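Long-range contacts in exotoxin type A precursor (allele 1) (Streptococcus pyogenes phage T12, PDB 1FNU), which probably acts as a secreted superantigen toxin of the staphylococcal and streptococcal family, contributing to virulence of the host bacterium: residues A[7-12]-A[167-172]; A[13-18]-A[186-191]; A[46-51]-A[58-63]; A[118-123]-A[211-216]. All coordinates share one frame; numbering follows the deposited sequence.

Contact 1: A[7-12]-A[167-172]; sequences SQLHRS and YETGYI
S12 and E168 meet backbone to backbone where the N-terminal segment 7-12 runs roughly antiparallel to 167-172, their end-to-end directions 145° apart, with S12 N giving a hydrogen bond of 2.9 Å to E168 O in the carbonyl plane. Segment 167-172 leads into strand 169-176 of the beta-grasp domain, and E168 and T169 form a classic beta bulge there, both facing T219. The S12 side chain adds a second bond: with chi1 at 70°, OG sits between the backbone N and the carbonyl carbon and donates to Y167 O at 2.7 Å. Further back along the chain, H10 O and G170 N are bridged by a water, which donates to the first and accepts from the second.

Beyond the backbone, R11 and E168 run alongside each other in the same direction. E168 bends at chi2, and its OE2 comes to the edge of the guanidinium, where R11 NE meets it at 3.0 Å in a nearly straight hydrogen bond that is part of a salt bridge; S13 OG is a second partner of OE2. The carboxylate and guanidinium planes are only 30° apart. L9 covers the other end: its CB rests 4.1 Å from T169 CB, and both its methyls converge on Y171 CD2 from the same side of the ring, L9 CD2 at 3.7 Å and L9 CD1 at 3.8 Å.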
loop_
_atom_site.group_PDB
_atom_site.type_symbol
_atom_site.label_atom_id
_atom_site.label_comp_id
_atom_site.label_asym_id
_atom_site.label_seq_id
_atom_site.Cartn_x
_atom_site.Cartn_y
_atom_site.Cartn_z
ATOM N N SER A 7 20.748 -28.470 -6.191
ATOM C CA SER A 7 19.514 -28.078 -6.901
ATOM C C SER A 7 18.607 -27.212 -6.037
ATOM O O SER A 7 17.688 -26.590 -6.546
ATOM C CB SER A 7 18.734 -29.334 -7.282
ATOM O OG SER A 7 18.488 -30.075 -6.091
ATOM N N GLN A 8 18.854 -27.233 -4.727
ATOM C CA GLN A 8 18.122 -26.455 -3.728
ATOM C C GLN A 8 18.607 -25.015 -3.649
ATOM O O GLN A 8 17.917 -24.193 -3.104
ATOM C CB GLN A 8 18.254 -27.086 -2.324
ATOM C CG GLN A 8 17.539 -28.452 -2.179
ATOM C CD GLN A 8 17.646 -29.145 -0.792
ATOM O OE1 GLN A 8 17.030 -30.203 -0.586
ATOM N NE2 GLN A 8 18.423 -28.575 0.131
ATOM N N LEU A 9 19.805 -24.722 -4.147
ATOM C CA LEU A 9 20.336 -23.377 -4.138
ATOM C C LEU A 9 19.784 -22.503 -5.261
ATOM O O LEU A 9 19.581 -22.938 -6.375
ATOM C CB LEU A 9 21.872 -23.422 -4.194
ATOM C CG LEU A 9 22.425 -24.202 -2.958
ATOM C CD1 LEU A 9 23.886 -24.606 -3.124
ATOM C CD2 LEU A 9 22.194 -23.359 -1.685
ATOM N N HIS A 10 19.518 -21.255 -4.923
ATOM C CA HIS A 10 19.008 -20.261 -5.885
ATOM C C HIS A 10 20.195 -19.737 -6.695
ATOM O O HIS A 10 21.211 -19.339 -6.137
ATOM C CB HIS A 10 18.333 -19.092 -5.127
ATOM C CG HIS A 10 17.106 -19.475 -4.357
ATOM N ND1 HIS A 10 16.594 -18.692 -3.342
ATOM C CD2 HIS A 10 16.206 -20.475 -4.539
ATOM C CE1 HIS A 10 15.432 -19.186 -2.933
ATOM N NE2 HIS A 10 15.171 -20.267 -3.644
ATOM N N ARG A 11 20.054 -19.741 -8.017
ATOM C CA ARG A 11 21.116 -19.267 -8.911
ATOM C C ARG A 11 20.941 -17.770 -9.048
ATOM O O ARG A 11 19.829 -17.297 -9.387
ATOM C CB ARG A 11 20.989 -19.963 -10.294
ATOM C CG ARG A 11 21.330 -21.552 -10.375
ATOM C CD ARG A 11 20.851 -22.179 -11.768
ATOM N NE ARG A 11 21.243 -21.171 -12.763
ATOM C CZ ARG A 11 20.732 -20.960 -13.989
ATOM N NH1 ARG A 11 19.740 -21.690 -14.511
ATOM N NH2 ARG A 11 21.199 -19.914 -14.656
ATOM N N SER A 12 22.001 -17.016 -8.768
ATOM C CA SER A 12 21.942 -15.530 -8.861
ATOM C C SER A 12 21.679 -14.988 -10.275
ATOM O O SER A 12 21.121 -13.912 -10.427
ATOM C CB SER A 12 23.257 -14.871 -8.383
ATOM O OG SER A 12 24.341 -15.107 -9.305
ATOM N N TYR A 167 29.372 -14.589 -7.991
ATOM C CA TYR A 167 29.014 -15.972 -7.671
ATOM C C TYR A 167 27.670 -16.422 -8.201
ATOM O O TYR A 167 26.737 -15.630 -8.282
ATOM C CB TYR A 167 29.068 -16.162 -6.152
ATOM C CG TYR A 167 30.417 -15.755 -5.650
ATOM C CD1 TYR A 167 31.554 -16.466 -6.029
ATOM C CD2 TYR A 167 30.594 -14.541 -4.989
ATOM C CE1 TYR A 167 32.855 -15.961 -5.775
ATOM C CE2 TYR A 167 31.899 -14.013 -4.733
ATOM C CZ TYR A 167 32.993 -14.746 -5.149
ATOM O OH TYR A 167 34.219 -14.211 -5.027
ATOM N N GLU A 168 27.578 -17.700 -8.548
ATOM C CA GLU A 168 26.344 -18.270 -9.066
ATOM C C GLU A 168 25.489 -18.751 -7.897
ATOM O O GLU A 168 24.289 -18.570 -7.875
ATOM C CB GLU A 168 26.696 -19.430 -10.032
ATOM C CG GLU A 168 25.509 -20.109 -10.707
ATOM C CD GLU A 168 24.711 -19.193 -11.625
ATOM O OE1 GLU A 168 24.995 -17.974 -11.775
ATOM O OE2 GLU A 168 23.750 -19.708 -12.216
ATOM N N THR A 169 26.119 -19.396 -6.922
ATOM C CA THR A 169 25.328 -19.833 -5.808
ATOM C C THR A 169 26.116 -19.514 -4.568
ATOM O O THR A 169 27.321 -19.295 -4.640
ATOM C CB THR A 169 24.958 -21.293 -5.870
ATOM O OG1 THR A 169 26.121 -22.106 -5.807
ATOM C CG2 THR A 169 24.193 -21.600 -7.117
ATOM N N GLY A 170 25.402 -19.378 -3.449
ATOM C CA GLY A 170 26.059 -19.060 -2.193
ATOM C C GLY A 170 25.194 -19.340 -0.981
ATOM O O GLY A 170 23.988 -19.172 -1.050
ATOM N N TYR A 171 25.764 -19.845 0.107
ATOM C CA TYR A 171 25.000 -20.079 1.308
ATOM C C TYR A 171 25.959 -19.994 2.473
ATOM O O TYR A 171 27.210 -20.046 2.315
ATOM C CB TYR A 171 24.185 -21.378 1.272
ATOM C CG TYR A 171 24.926 -22.697 1.369
ATOM C CD1 TYR A 171 25.232 -23.268 2.601
ATOM C CD2 TYR A 171 25.341 -23.365 0.199
ATOM C CE1 TYR A 171 25.951 -24.527 2.661
ATOM C CE2 TYR A 171 26.027 -24.579 0.254
ATOM C CZ TYR A 171 26.315 -25.157 1.462
ATOM O OH TYR A 171 26.836 -26.431 1.433
ATOM N N ILE A 172 25.386 -19.713 3.631
ATOM C CA ILE A 172 26.194 -19.569 4.838
ATOM C C ILE A 172 25.581 -20.595 5.782
ATOM O O ILE A 172 24.343 -20.736 5.845
ATOM C CB ILE A 172 26.094 -18.163 5.388
ATOM C CG1 ILE A 172 26.961 -18.048 6.647
ATOM C CG2 ILE A 172 24.625 -17.822 5.656
ATOM C CD1 ILE A 172 27.077 -16.656 7.157
HETATM O O HOH W 1 22.755 -19.942 -3.760
#

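Contact 2: A[13-18]-A[186-191]; sequences SLVKNL and FFPEPE
V15 packs against P188 and P190, in the place where the N-terminal segment 13-18 passes over the proline-rich loop 186-191 that follows strand 182-185 of the beta-grasp domain. Its CB divides the contact between two methyls. CG1, anti to the backbone N (chi1 -171°), reaches P188 CG at 3.7 Å and also lies near P190 O; CG2 lies 3.7 Å from P188 O and touches P188 CG as well. Both branches thus close on one ring carbon, and the valine crosses the proline at about a right angle.

Next to it, K16 N donates to P190 O at 2.9 Å, an almost linear bond. P190 CG meets L14 CB, one residue before V15, at 3.9 Å. At the other end L18 CD1 approaches the edge of the F187 ring, 4.0 Å from F187 CD1. The K16 chain, bent at chi2, chi3 and chi4, runs outward and sets NZ beside E191 CG at 3.6 Å, though not into a salt bridge with the carboxylate.

A second subunit also reaches the loop: E189 OE2 is hydrogen-bonded to H44 ND1 of that subunit, and E191 N bonds its S43. The two segments themselves are joined by apolar contacts and one backbone hydrogen bond, while any attraction between K16 and E191 is probably modest and long-range.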
loop_
_atom_site.group_PDB
_atom_site.type_symbol
_atom_site.label_atom_id
_atom_site.label_comp_id
_atom_site.label_asym_id
_atom_site.label_seq_id
_atom_site.Cartn_x
_atom_site.Cartn_y
_atom_site.Cartn_z
ATOM N N SER A 13 22.098 -15.742 -11.292
ATOM C CA SER A 13 21.964 -15.265 -12.685
ATOM C C SER A 13 20.524 -15.276 -13.205
ATOM O O SER A 13 20.284 -14.716 -14.219
ATOM C CB SER A 13 22.914 -16.038 -13.613
ATOM O OG SER A 13 22.610 -17.403 -13.590
ATOM N N LEU A 14 19.596 -15.883 -12.464
ATOM C CA LEU A 14 18.184 -15.898 -12.801
ATOM C C LEU A 14 17.481 -14.674 -12.145
ATOM O O LEU A 14 16.471 -14.157 -12.665
ATOM C CB LEU A 14 17.506 -17.168 -12.269
ATOM C CG LEU A 14 17.836 -18.550 -12.895
ATOM C CD1 LEU A 14 17.181 -19.748 -12.174
ATOM C CD2 LEU A 14 17.421 -18.539 -14.353
ATOM N N VAL A 15 18.034 -14.180 -11.033
ATOM C CA VAL A 15 17.442 -13.048 -10.317
ATOM C C VAL A 15 17.269 -11.720 -11.106
ATOM O O VAL A 15 18.181 -11.164 -11.695
ATOM C CB VAL A 15 18.246 -12.759 -9.011
ATOM C CG1 VAL A 15 17.506 -11.712 -8.139
ATOM C CG2 VAL A 15 18.461 -14.058 -8.219
ATOM N N LYS A 16 16.056 -11.198 -11.040
ATOM C CA LYS A 16 15.755 -9.898 -11.612
ATOM C C LYS A 16 15.917 -8.875 -10.451
ATOM O O LYS A 16 15.385 -9.028 -9.348
ATOM C CB LYS A 16 14.314 -9.918 -12.221
ATOM C CG LYS A 16 13.602 -8.588 -12.313
ATOM C CD LYS A 16 12.651 -8.437 -13.572
ATOM C CE LYS A 16 11.519 -9.483 -13.807
ATOM N NZ LYS A 16 10.201 -9.229 -12.933
ATOM N N ASN A 17 16.725 -7.854 -10.680
ATOM C CA ASN A 17 16.934 -6.833 -9.667
ATOM C C ASN A 17 17.758 -7.273 -8.454
ATOM O O ASN A 17 17.367 -7.012 -7.287
ATOM C CB ASN A 17 15.581 -6.231 -9.166
ATOM C CG ASN A 17 14.840 -5.372 -10.262
ATOM O OD1 ASN A 17 15.459 -4.632 -11.064
ATOM N ND2 ASN A 17 13.525 -5.463 -10.265
ATOM N N LEU A 18 18.864 -7.966 -8.713
ATOM C CA LEU A 18 19.693 -8.431 -7.635
ATOM C C LEU A 18 20.262 -7.261 -6.869
ATOM O O LEU A 18 20.644 -7.439 -5.719
ATOM C CB LEU A 18 20.832 -9.331 -8.167
ATOM C CG LEU A 18 21.718 -10.057 -7.160
ATOM C CD1 LEU A 18 20.903 -10.923 -6.195
ATOM C CD2 LEU A 18 22.672 -11.016 -7.957
ATOM N N PHE A 186 22.278 -17.216 0.035
ATOM C CA PHE A 186 22.670 -15.848 -0.251
ATOM C C PHE A 186 21.810 -15.219 -1.347
ATOM O O PHE A 186 21.810 -14.016 -1.499
ATOM C CB PHE A 186 24.138 -15.715 -0.669
ATOM C CG PHE A 186 25.153 -15.854 0.471
ATOM C CD1 PHE A 186 24.769 -15.778 1.800
ATOM C CD2 PHE A 186 26.513 -15.927 0.186
ATOM C CE1 PHE A 186 25.691 -15.758 2.846
ATOM C CE2 PHE A 186 27.489 -15.906 1.243
ATOM C CZ PHE A 186 27.057 -15.820 2.587
ATOM N N PHE A 187 21.087 -16.040 -2.095
ATOM C CA PHE A 187 20.298 -15.541 -3.201
ATOM C C PHE A 187 18.807 -15.830 -3.108
ATOM O O PHE A 187 18.388 -16.902 -2.691
ATOM C CB PHE A 187 20.869 -16.105 -4.534
ATOM C CG PHE A 187 22.280 -15.703 -4.789
ATOM C CD1 PHE A 187 22.607 -14.377 -5.039
ATOM C CD2 PHE A 187 23.294 -16.615 -4.719
ATOM C CE1 PHE A 187 23.965 -13.939 -5.205
ATOM C CE2 PHE A 187 24.681 -16.197 -4.884
ATOM C CZ PHE A 187 24.999 -14.866 -5.119
ATOM N N PRO A 188 17.971 -14.849 -3.535
ATOM C CA PRO A 188 16.520 -14.928 -3.536
ATOM C C PRO A 188 16.001 -15.717 -4.744
ATOM O O PRO A 188 16.779 -16.052 -5.644
ATOM C CB PRO A 188 16.120 -13.444 -3.680
ATOM C CG PRO A 188 17.103 -12.967 -4.695
ATOM C CD PRO A 188 18.395 -13.495 -3.976
ATOM N N GLU A 189 14.674 -15.961 -4.781
ATOM C CA GLU A 189 14.045 -16.553 -5.963
ATOM C C GLU A 189 14.169 -15.450 -7.084
ATOM O O GLU A 189 14.469 -14.263 -6.792
ATOM C CB GLU A 189 12.579 -16.954 -5.727
ATOM C CG GLU A 189 11.706 -15.905 -5.180
ATOM C CD GLU A 189 10.256 -16.331 -5.154
ATOM O OE1 GLU A 189 9.947 -17.563 -5.194
ATOM O OE2 GLU A 189 9.425 -15.397 -5.106
ATOM N N PRO A 190 13.917 -15.819 -8.370
ATOM C CA PRO A 190 14.051 -14.871 -9.476
ATOM C C PRO A 190 13.334 -13.534 -9.376
ATOM O O PRO A 190 13.952 -12.503 -9.549
ATOM C CB PRO A 190 13.676 -15.751 -10.682
ATOM C CG PRO A 190 14.128 -17.108 -10.257
ATOM C CD PRO A 190 13.437 -17.104 -8.894
ATOM N N GLU A 191 12.034 -13.550 -9.109
ATOM C CA GLU A 191 11.277 -12.327 -8.915
ATOM C C GLU A 191 10.907 -12.383 -7.420
ATOM O O GLU A 191 10.183 -13.295 -6.930
ATOM C CB GLU A 191 10.058 -12.315 -9.827
ATOM C CG GLU A 191 10.495 -12.374 -11.279
ATOM C CD GLU A 191 9.892 -13.610 -11.983
ATOM O OE1 GLU A 191 8.608 -13.620 -12.282
ATOM O OE2 GLU A 191 10.703 -14.610 -12.188
#

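Contact 3: A[46-51]-A[58-63]; sequences LIYNVS and LKTELK
Y48 and T60 are diagonal neighbours on two antiparallel strands, each two residues from the other's partner, and their side chains cross obliquely on the face they share with L46 and L58. The tyrosine CG is anti to its carbonyl carbon (chi1 -68°), a torsion that carries the ring back toward the L46/T60 pair until CE1 lies 4.0 Å from T60 CG2. That methyl also packs near L46 O, while T60 OG1 turns away to a hydrogen bond with G101 O. Apolar contacts continue at both ends. L46 CD1 meets CD1 of L62, just beyond strand 57-61, at 4.0 Å. At the opposite end V50, just beyond strand 45-48, swings CG2 against L58 CB at 3.7 Å, with L58 CD2 near the same methyl.

I47 and K59 oppose each other on the other face, a non-hydrogen-bonded pair whose side chains meet at a slant: I47 CG1 touches the aliphatic K59 CG at 4.1 Å. The lysine then bends at chi3, and its NZ forms a salt bridge of 3.0 Å with E61 OE2, approaching from above the carboxylate plane; NZ also bonds Y88 O.

Between the two faces runs the backbone ladder. L46 and T60 exchange both of their hydrogen bonds, as do Y48 and L58, the bond from Y48 N to L58 O being 2.7 Å long. L46 and L62 further cover helix 65-72, and L58 and T60 touch I99 of the next strand. Such pairing is that of a beta hairpin, here of strands 45-48 and 57-61 in the OB-fold barrel.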
loop_
_atom_site.group_PDB
_atom_site.type_symbol
_atom_site.label_atom_id
_atom_site.label_comp_id
_atom_site.label_asym_id
_atom_site.label_seq_id
_atom_site.Cartn_x
_atom_site.Cartn_y
_atom_site.Cartn_z
ATOM N N LEU A 46 6.905 -6.263 17.230
ATOM C CA LEU A 46 7.118 -5.239 18.290
ATOM C C LEU A 46 7.696 -3.979 17.534
ATOM O O LEU A 46 8.480 -4.118 16.617
ATOM C CB LEU A 46 8.094 -5.711 19.417
ATOM C CG LEU A 46 7.649 -6.898 20.345
ATOM C CD1 LEU A 46 8.893 -7.426 21.135
ATOM C CD2 LEU A 46 6.429 -6.372 21.234
ATOM N N ILE A 47 7.256 -2.791 17.942
ATOM C CA ILE A 47 7.595 -1.491 17.374
ATOM C C ILE A 47 8.378 -0.790 18.429
ATOM O O ILE A 47 8.039 -0.878 19.625
ATOM C CB ILE A 47 6.306 -0.700 17.106
ATOM C CG1 ILE A 47 5.504 -1.447 16.050
ATOM C CG2 ILE A 47 6.588 0.736 16.726
ATOM C CD1 ILE A 47 4.219 -0.704 15.729
ATOM N N TYR A 48 9.425 -0.111 17.993
ATOM C CA TYR A 48 10.368 0.585 18.871
ATOM C C TYR A 48 10.498 2.022 18.440
ATOM O O TYR A 48 10.536 2.347 17.250
ATOM C CB TYR A 48 11.769 -0.081 18.904
ATOM C CG TYR A 48 11.834 -1.471 19.573
ATOM C CD1 TYR A 48 11.299 -2.617 18.937
ATOM C CD2 TYR A 48 12.358 -1.624 20.866
ATOM C CE1 TYR A 48 11.291 -3.882 19.594
ATOM C CE2 TYR A 48 12.350 -2.875 21.520
ATOM C CZ TYR A 48 11.822 -3.988 20.897
ATOM O OH TYR A 48 11.803 -5.186 21.603
ATOM N N ASN A 49 10.410 2.900 19.433
ATOM C CA ASN A 49 10.524 4.308 19.139
ATOM C C ASN A 49 12.026 4.571 19.088
ATOM O O ASN A 49 12.606 5.019 20.084
ATOM C CB ASN A 49 9.844 5.166 20.259
ATOM C CG ASN A 49 10.065 6.665 20.044
ATOM O OD1 ASN A 49 9.791 7.144 18.946
ATOM N ND2 ASN A 49 10.618 7.428 21.096
ATOM N N VAL A 50 12.661 4.188 17.982
ATOM C CA VAL A 50 14.109 4.399 17.818
ATOM C C VAL A 50 14.355 5.015 16.428
ATOM O O VAL A 50 13.488 4.827 15.529
ATOM C CB VAL A 50 14.957 3.111 17.997
ATOM C CG1 VAL A 50 15.044 2.719 19.453
ATOM C CG2 VAL A 50 14.364 1.977 17.154
ATOM N N SER A 51 15.499 5.746 16.287
ATOM C CA SER A 51 15.915 6.463 15.048
ATOM C C SER A 51 17.218 6.078 14.340
ATOM O O SER A 51 18.115 5.483 14.914
ATOM C CB SER A 51 16.095 7.964 15.332
ATOM O OG SER A 51 14.834 8.489 15.552
ATOM N N LEU A 58 10.708 1.899 14.240
ATOM C CA LEU A 58 11.241 0.643 13.721
ATOM C C LEU A 58 10.376 -0.487 14.146
ATOM O O LEU A 58 9.967 -0.603 15.351
ATOM C CB LEU A 58 12.686 0.417 14.231
ATOM C CG LEU A 58 13.373 -1.008 14.113
ATOM C CD1 LEU A 58 13.505 -1.396 12.659
ATOM C CD2 LEU A 58 14.820 -1.028 14.744
ATOM N N LYS A 59 10.106 -1.372 13.204
ATOM C CA LYS A 59 9.295 -2.535 13.563
ATOM C C LYS A 59 10.051 -3.844 13.274
ATOM O O LYS A 59 10.720 -3.971 12.251
ATOM C CB LYS A 59 7.965 -2.582 12.762
ATOM C CG LYS A 59 7.126 -3.762 13.146
ATOM C CD LYS A 59 5.959 -3.967 12.141
ATOM C CE LYS A 59 6.377 -4.709 10.860
ATOM N NZ LYS A 59 5.198 -5.190 10.127
ATOM N N THR A 60 10.006 -4.783 14.239
ATOM C CA THR A 60 10.535 -6.130 14.027
ATOM C C THR A 60 9.470 -7.188 14.142
ATOM O O THR A 60 8.646 -7.176 15.102
ATOM C CB THR A 60 11.664 -6.557 14.962
ATOM O OG1 THR A 60 11.975 -7.908 14.649
ATOM C CG2 THR A 60 11.250 -6.441 16.511
ATOM N N GLU A 61 9.472 -8.106 13.162
ATOM C CA GLU A 61 8.529 -9.173 13.125
ATOM C C GLU A 61 9.251 -10.388 13.575
ATOM O O GLU A 61 10.192 -10.787 12.939
ATOM C CB GLU A 61 7.964 -9.440 11.707
ATOM C CG GLU A 61 6.852 -8.502 11.318
ATOM C CD GLU A 61 6.379 -8.785 9.874
ATOM O OE1 GLU A 61 5.999 -10.009 9.617
ATOM O OE2 GLU A 61 6.423 -7.756 9.090
ATOM N N LEU A 62 8.725 -11.007 14.633
ATOM C CA LEU A 62 9.296 -12.206 15.200
ATOM C C LEU A 62 8.532 -13.452 14.728
ATOM O O LEU A 62 7.660 -13.407 13.896
ATOM C CB LEU A 62 9.329 -12.059 16.737
ATOM C CG LEU A 62 10.288 -10.879 17.034
ATOM C CD1 LEU A 62 9.880 -10.100 18.260
ATOM C CD2 LEU A 62 11.755 -11.411 17.135
ATOM N N LYS A 63 8.908 -14.585 15.272
ATOM C CA LYS A 63 8.353 -15.840 14.890
ATOM C C LYS A 63 6.875 -15.968 14.941
ATOM O O LYS A 63 6.250 -16.417 14.001
ATOM C CB LYS A 63 8.976 -16.938 15.735
ATOM C CG LYS A 63 8.469 -18.298 15.358
ATOM C CD LYS A 63 9.132 -19.348 16.247
ATOM C CE LYS A 63 8.324 -20.580 16.145
ATOM N NZ LYS A 63 9.329 -21.733 16.199
#

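Contact 4: A[118-123]-A[211-216]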
loop_
_atom_site.group_PDB
_atom_site.type_symbol
_atom_site.label_atom_id
_atom_site.label_comp_id
_atom_site.label_asym_id
_atom_site.label_seq_id
_atom_site.Cartn_x
_atom_site.Cartn_y
_atom_site.Cartn_z
ATOM N N VAL A 118 36.252 -16.787 13.362
ATOM C CA VAL A 118 36.876 -17.050 12.070
ATOM C C VAL A 118 35.856 -17.620 11.082
ATOM O O VAL A 118 35.113 -18.558 11.405
ATOM C CB VAL A 118 38.098 -17.976 12.266
ATOM C CG1 VAL A 118 38.335 -18.836 11.048
ATOM C CG2 VAL A 118 39.311 -17.085 12.595
ATOM N N VAL A 119 35.785 -17.010 9.889
ATOM C CA VAL A 119 34.818 -17.444 8.881
ATOM C C VAL A 119 35.495 -18.201 7.765
ATOM O O VAL A 119 36.336 -17.654 7.082
ATOM C CB VAL A 119 34.023 -16.207 8.302
ATOM C CG1 VAL A 119 33.084 -16.645 7.207
ATOM C CG2 VAL A 119 33.247 -15.500 9.425
ATOM N N LYS A 120 35.105 -19.458 7.595
ATOM C CA LYS A 120 35.659 -20.335 6.584
ATOM C C LYS A 120 34.958 -20.261 5.259
ATOM O O LYS A 120 33.837 -20.726 5.143
ATOM C CB LYS A 120 35.632 -21.782 7.055
ATOM C CG LYS A 120 36.821 -22.179 7.987
ATOM C CD LYS A 120 36.684 -23.662 8.395
ATOM C CE LYS A 120 37.262 -23.970 9.794
ATOM N NZ LYS A 120 36.495 -25.146 10.434
ATOM N N VAL A 121 35.634 -19.716 4.252
ATOM C CA VAL A 121 35.032 -19.639 2.943
ATOM C C VAL A 121 35.615 -20.622 1.931
ATOM O O VAL A 121 36.837 -20.701 1.763
ATOM C CB VAL A 121 35.170 -18.215 2.336
ATOM C CG1 VAL A 121 34.449 -18.166 0.982
ATOM C CG2 VAL A 121 34.585 -17.145 3.279
ATOM N N SER A 122 34.725 -21.379 1.271
ATOM C CA SER A 122 35.086 -22.306 0.192
ATOM C C SER A 122 34.498 -21.704 -1.064
ATOM O O SER A 122 33.444 -21.086 -1.008
ATOM C CB SER A 122 34.435 -23.676 0.328
ATOM O OG SER A 122 34.879 -24.317 1.491
ATOM N N ILE A 123 35.171 -21.876 -2.198
ATOM C CA ILE A 123 34.660 -21.373 -3.488
ATOM C C ILE A 123 34.920 -22.501 -4.452
ATOM O O ILE A 123 36.053 -22.889 -4.646
ATOM C CB ILE A 123 35.441 -20.212 -4.045
ATOM C CG1 ILE A 123 35.560 -19.109 -3.021
ATOM C CG2 ILE A 123 34.773 -19.736 -5.330
ATOM C CD1 ILE A 123 36.314 -18.003 -3.538
ATOM N N THR A 211 30.994 -20.657 21.009
ATOM C CA THR A 211 31.042 -22.003 20.437
ATOM C C THR A 211 30.303 -22.334 19.145
ATOM O O THR A 211 29.989 -23.509 18.882
ATOM C CB THR A 211 30.590 -23.037 21.456
ATOM O OG1 THR A 211 29.170 -22.923 21.665
ATOM C CG2 THR A 211 31.363 -22.831 22.759
ATOM N N SER A 212 30.062 -21.342 18.308
ATOM C CA SER A 212 29.372 -21.630 17.054
ATOM C C SER A 212 30.340 -21.365 15.886
ATOM O O SER A 212 31.131 -20.444 15.927
ATOM C CB SER A 212 28.124 -20.737 16.960
ATOM O OG SER A 212 27.180 -21.028 17.967
ATOM N N GLN A 213 30.310 -22.196 14.857
ATOM C CA GLN A 213 31.193 -21.966 13.694
ATOM C C GLN A 213 30.457 -21.487 12.397
ATOM O O GLN A 213 29.336 -21.937 12.096
ATOM C CB GLN A 213 31.961 -23.235 13.394
ATOM C CG GLN A 213 33.273 -23.282 14.079
ATOM C CD GLN A 213 33.818 -24.698 14.052
ATOM O OE1 GLN A 213 33.938 -25.372 15.111
ATOM N NE2 GLN A 213 34.108 -25.196 12.833
ATOM N N ILE A 214 31.116 -20.592 11.651
ATOM C CA ILE A 214 30.517 -20.064 10.419
ATOM C C ILE A 214 31.310 -20.583 9.263
ATOM O O ILE A 214 32.532 -20.497 9.244
ATOM C CB ILE A 214 30.594 -18.553 10.346
ATOM C CG1 ILE A 214 29.960 -17.912 11.605
ATOM C CG2 ILE A 214 29.894 -18.117 9.083
ATOM C CD1 ILE A 214 30.288 -16.375 11.801
ATOM N N GLU A 215 30.600 -21.118 8.302
ATOM C CA GLU A 215 31.161 -21.667 7.092
ATOM C C GLU A 215 30.418 -21.120 5.870
ATOM O O GLU A 215 29.174 -21.157 5.805
ATOM C CB GLU A 215 31.000 -23.176 7.136
ATOM C CG GLU A 215 32.229 -23.866 7.715
ATOM C CD GLU A 215 31.960 -25.291 7.968
ATOM O OE1 GLU A 215 31.141 -25.887 7.233
ATOM O OE2 GLU A 215 32.588 -25.831 8.913
ATOM N N VAL A 216 31.191 -20.616 4.913
ATOM C CA VAL A 216 30.635 -20.085 3.679
ATOM C C VAL A 216 30.996 -20.868 2.408
ATOM O O VAL A 216 32.187 -21.013 2.116
ATOM C CB VAL A 216 31.086 -18.636 3.466
ATOM C CG1 VAL A 216 30.671 -18.195 2.105
ATOM C CG2 VAL A 216 30.452 -17.735 4.495
HETATM O O HOH W 2 33.975 -20.521 12.755
#
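Strands 118-123 and 212-216 form a parallel pair in the mixed sheet of the beta-grasp domain, K120 abreast of E215 and V121 abreast of V216. K120 uses both backbone groups: its O accepts from V216 N at 2.7 Å, and its N donates a longer bond of 3.2 Å to I214 O. S122 N then meets V216 O at 2.7 Å. Where the strands begin to diverge, a water takes over, donating to V118 O and accepting from I214 N.

On the buried face V119 sits between two neighbours: CG2 touches I214 CD1, and CG1, anti to the backbone N (chi1 177°), touches V216 CG2, each at 3.9 Å. V121 and V216 stand shoulder to shoulder, with V121 CG2 3.8 Å from V216 CB. On the opposite face K120 CB packs on E215 CG. K120 NZ lies 4.2 Å from E215 OE2, beyond a salt bridge; E215 OE1 bonds Y217 OH.

V149 of helix 142-157 covers V119 and V216, while strand 126-135 flanks 118-123 and strand 169-176 flanks 212-216 on the outer sides of the pair.

How the contacts relate
Three of the four contacts gather in the beta-grasp half of the chain, and contact 3 lies in the OB-fold half, its centre about 30 Å from the centres of contacts 1 and 4. Contacts 1 and 2 have centres about 10 Å apart and touch, H10 ND1 probably bonding F187 O; both hold the N-terminal segment against the C-terminal domain. Contacts 1 and 4 share a sheet, strands 169-176 and 212-219 being neighbours, and I172 packs on I214. Along the chain contacts 1, 2 and 4 interleave, while contact 3 closes locally inside the loops of 1 and 2. In sequence the N-terminal segment precedes the OB-fold, yet it packs on the beta-grasp domain beyond it.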